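PDB 5JP6: putative polysaccharide deacetylase, which probably removes acetyl groups from peptidoglycan as a zinc-dependent carbohydrate esterase of family 4, in a bacterium that preys on other bacteria. Local coordinates for residues T174-P179 / M199-G204. The protein carries 1 engineered substitution. Residues are numbered along the deposited sequence; the frame is centred on the assembly and turned at random.
With ZN (zinc ion), chain B.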
loop_
_atom_site.group_PDB
_atom_site.type_symbol
_atom_site.label_atom_id
_atom_site.label_comp_id
_atom_site.label_asym_id
_atom_site.label_seq_id
_atom_site.Cartn_x
_atom_site.Cartn_y
_atom_site.Cartn_z
ATOM N N THR A 174 -3.582 -6.091 -6.382
ATOM C CA THR A 174 -3.448 -6.206 -4.955
ATOM C C THR A 174 -2.779 -5.004 -4.336
ATOM O O THR A 174 -1.871 -4.396 -4.923
ATOM C CB THR A 174 -2.772 -7.537 -4.546
ATOM O OG1 THR A 174 -1.347 -7.472 -4.757
ATOM C CG2 THR A 174 -3.347 -8.721 -5.266
ATOM N N PHE A 175 -3.276 -4.646 -3.159
ATOM C CA PHE A 175 -2.863 -3.414 -2.492
ATOM C C PHE A 175 -2.490 -3.718 -1.050
ATOM O O PHE A 175 -3.331 -4.180 -0.274
ATOM C CB PHE A 175 -4.007 -2.392 -2.501
ATOM C CG PHE A 175 -4.351 -1.895 -3.885
ATOM C CD1 PHE A 175 -3.680 -0.838 -4.441
ATOM C CD2 PHE A 175 -5.331 -2.524 -4.617
ATOM C CE1 PHE A 175 -3.974 -0.414 -5.723
ATOM C CE2 PHE A 175 -5.636 -2.103 -5.903
ATOM C CZ PHE A 175 -4.939 -1.047 -6.454
ATOM N N ASP A 176 -1.240 -3.419 -0.710
ATOM C CA ASP A 176 -0.724 -3.624 0.655
ATOM C C ASP A 176 -0.663 -2.367 1.492
ATOM O O ASP A 176 -0.381 -1.288 0.960
ATOM C CB ASP A 176 0.712 -4.166 0.584
ATOM C CG ASP A 176 0.799 -5.608 0.201
ATOM O OD1 ASP A 176 -0.225 -6.251 -0.130
ATOM O OD2 ASP A 176 1.943 -6.133 0.246
ATOM N N ASP A 177 -0.847 -2.584 2.786
ATOM C CA ASP A 177 -0.489 -1.670 3.876
ATOM C C ASP A 177 -1.455 -0.583 4.238
ATOM O O ASP A 177 -1.198 0.174 5.165
ATOM C CB ASP A 177 0.905 -1.119 3.649
ATOM C CG ASP A 177 1.916 -2.195 3.743
ATOM O OD1 ASP A 177 1.639 -3.193 4.459
ATOM O OD2 ASP A 177 2.938 -2.110 3.130
ATOM N N GLY A 178 -2.581 -0.573 3.555
ATOM C CA GLY A 178 -3.667 0.374 3.830
ATOM C C GLY A 178 -4.588 -0.180 4.908
ATOM O O GLY A 178 -4.315 -1.202 5.534
ATOM N N PRO A 179 -5.704 0.496 5.129
ATOM C CA PRO A 179 -6.126 1.659 4.349
ATOM C C PRO A 179 -5.468 2.953 4.789
ATOM O O PRO A 179 -5.179 3.140 5.981
ATOM C CB PRO A 179 -7.632 1.718 4.644
ATOM C CG PRO A 179 -7.770 1.099 5.991
ATOM C CD PRO A 179 -6.731 0.049 6.059
ATOM N N MET A 199 -7.805 -7.043 -4.337
ATOM C CA MET A 199 -7.522 -7.683 -3.089
ATOM C C MET A 199 -6.714 -6.635 -2.237
ATOM O O MET A 199 -5.694 -6.099 -2.708
ATOM C CB MET A 199 -6.749 -9.001 -3.258
ATOM C CG MET A 199 -7.356 -9.992 -4.201
ATOM S SD MET A 199 -6.346 -11.444 -4.356
ATOM C CE MET A 199 -6.795 -12.308 -2.851
ATOM N N PHE A 200 -7.130 -6.394 -0.994
ATOM C CA PHE A 200 -6.415 -5.514 -0.088
ATOM C C PHE A 200 -5.841 -6.302 1.068
ATOM O O PHE A 200 -6.565 -7.006 1.769
ATOM C CB PHE A 200 -7.335 -4.402 0.435
ATOM C CG PHE A 200 -7.777 -3.427 -0.618
ATOM C CD1 PHE A 200 -8.736 -3.765 -1.541
ATOM C CD2 PHE A 200 -7.180 -2.163 -0.708
ATOM C CE1 PHE A 200 -9.116 -2.871 -2.549
ATOM C CE2 PHE A 200 -7.558 -1.276 -1.696
ATOM C CZ PHE A 200 -8.520 -1.631 -2.623
ATOM N N PHE A 201 -4.527 -6.196 1.233
ATOM C CA PHE A 201 -3.822 -6.825 2.337
ATOM C C PHE A 201 -3.490 -5.713 3.334
ATOM O O PHE A 201 -2.462 -5.056 3.276
ATOM C CB PHE A 201 -2.587 -7.587 1.852
ATOM C CG PHE A 201 -2.921 -8.734 0.946
ATOM C CD1 PHE A 201 -3.040 -8.532 -0.418
ATOM C CD2 PHE A 201 -3.126 -10.008 1.442
ATOM C CE1 PHE A 201 -3.376 -9.570 -1.266
ATOM C CE2 PHE A 201 -3.452 -11.058 0.592
ATOM C CZ PHE A 201 -3.585 -10.839 -0.759
ATOM N N ALA A 202 -4.435 -5.506 4.238
ATOM C CA ALA A 202 -4.402 -4.385 5.154
ATOM C C ALA A 202 -3.455 -4.653 6.299
ATOM O O ALA A 202 -3.257 -5.802 6.672
ATOM C CB ALA A 202 -5.811 -4.137 5.686
ATOM N N THR A 203 -2.885 -3.599 6.881
ATOM C CA THR A 203 -2.083 -3.808 8.051
ATOM C C THR A 203 -2.817 -3.279 9.285
ATOM O O THR A 203 -3.630 -2.330 9.194
ATOM C CB THR A 203 -0.722 -3.142 7.831
ATOM O OG1 THR A 203 0.284 -3.835 8.566
ATOM C CG2 THR A 203 -0.860 -1.611 8.111
ATOM N N GLY A 204 -2.553 -3.917 10.427
ATOM C CA GLY A 204 -3.228 -3.571 11.666
ATOM C C GLY A 204 -3.184 -2.098 12.019
ATOM O O GLY A 204 -4.212 -1.524 12.397
HETATM ZN ZN ZN B . 3.925 -4.296 2.941
#
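F175 and F200 lie side by side on one face of a parallel strand pair. Their rings are inclined by 20° but slid apart, with centroids 5.1 Å from each other, so the rings barely overlap: CD2 of F175 sits over the outer part of one face of the F200 ring, and CB of F175 packs on CD2 of F200 at 3.7 Å. On the other face of the sheet F201 reaches back along the neighbouring strand, its CG anti to its own carbonyl carbon (chi1 -64°). This brings CE1, at the ring edge, to 3.9 Å from CB of T174, which lies in the ring plane. D176 crosses the same phenylalanine with its carboxylate turned 78° to the ring, and its OD1 touches CB of F201 at 3.4 Å. That oxygen forms a salt bridge with R277, which also makes a cation-pi contact with F201, so acid and ring share one arginine. The backbone ladder runs from F175 N to M199 O (2.9 Å), then F201 N to F175 O and D177 N to F201 O. Further along, T203 N bonds G178 O at 3.1 Å, tying down the turn that follows D177, while CG2 of T203 rests against D177 O. At the C-terminal end of strand 170-176, OD2 of D177 binds zinc at 2.4 Å, and H227 and Y280 complete the protein ligands. T174-D177 read TFDD, consistent with the conserved motif of NodB-type deacetylases; in this model D177 alone of the aspartate pair binds the zinc. Strands 170-176 and 199-202 are the two strands of a beta-alpha-beta unit whose connecting helix 183-193 packs against F175 and F200; helix 211-219 also meets F200, and strand 330-335 flanks strand 170-176 on its other side.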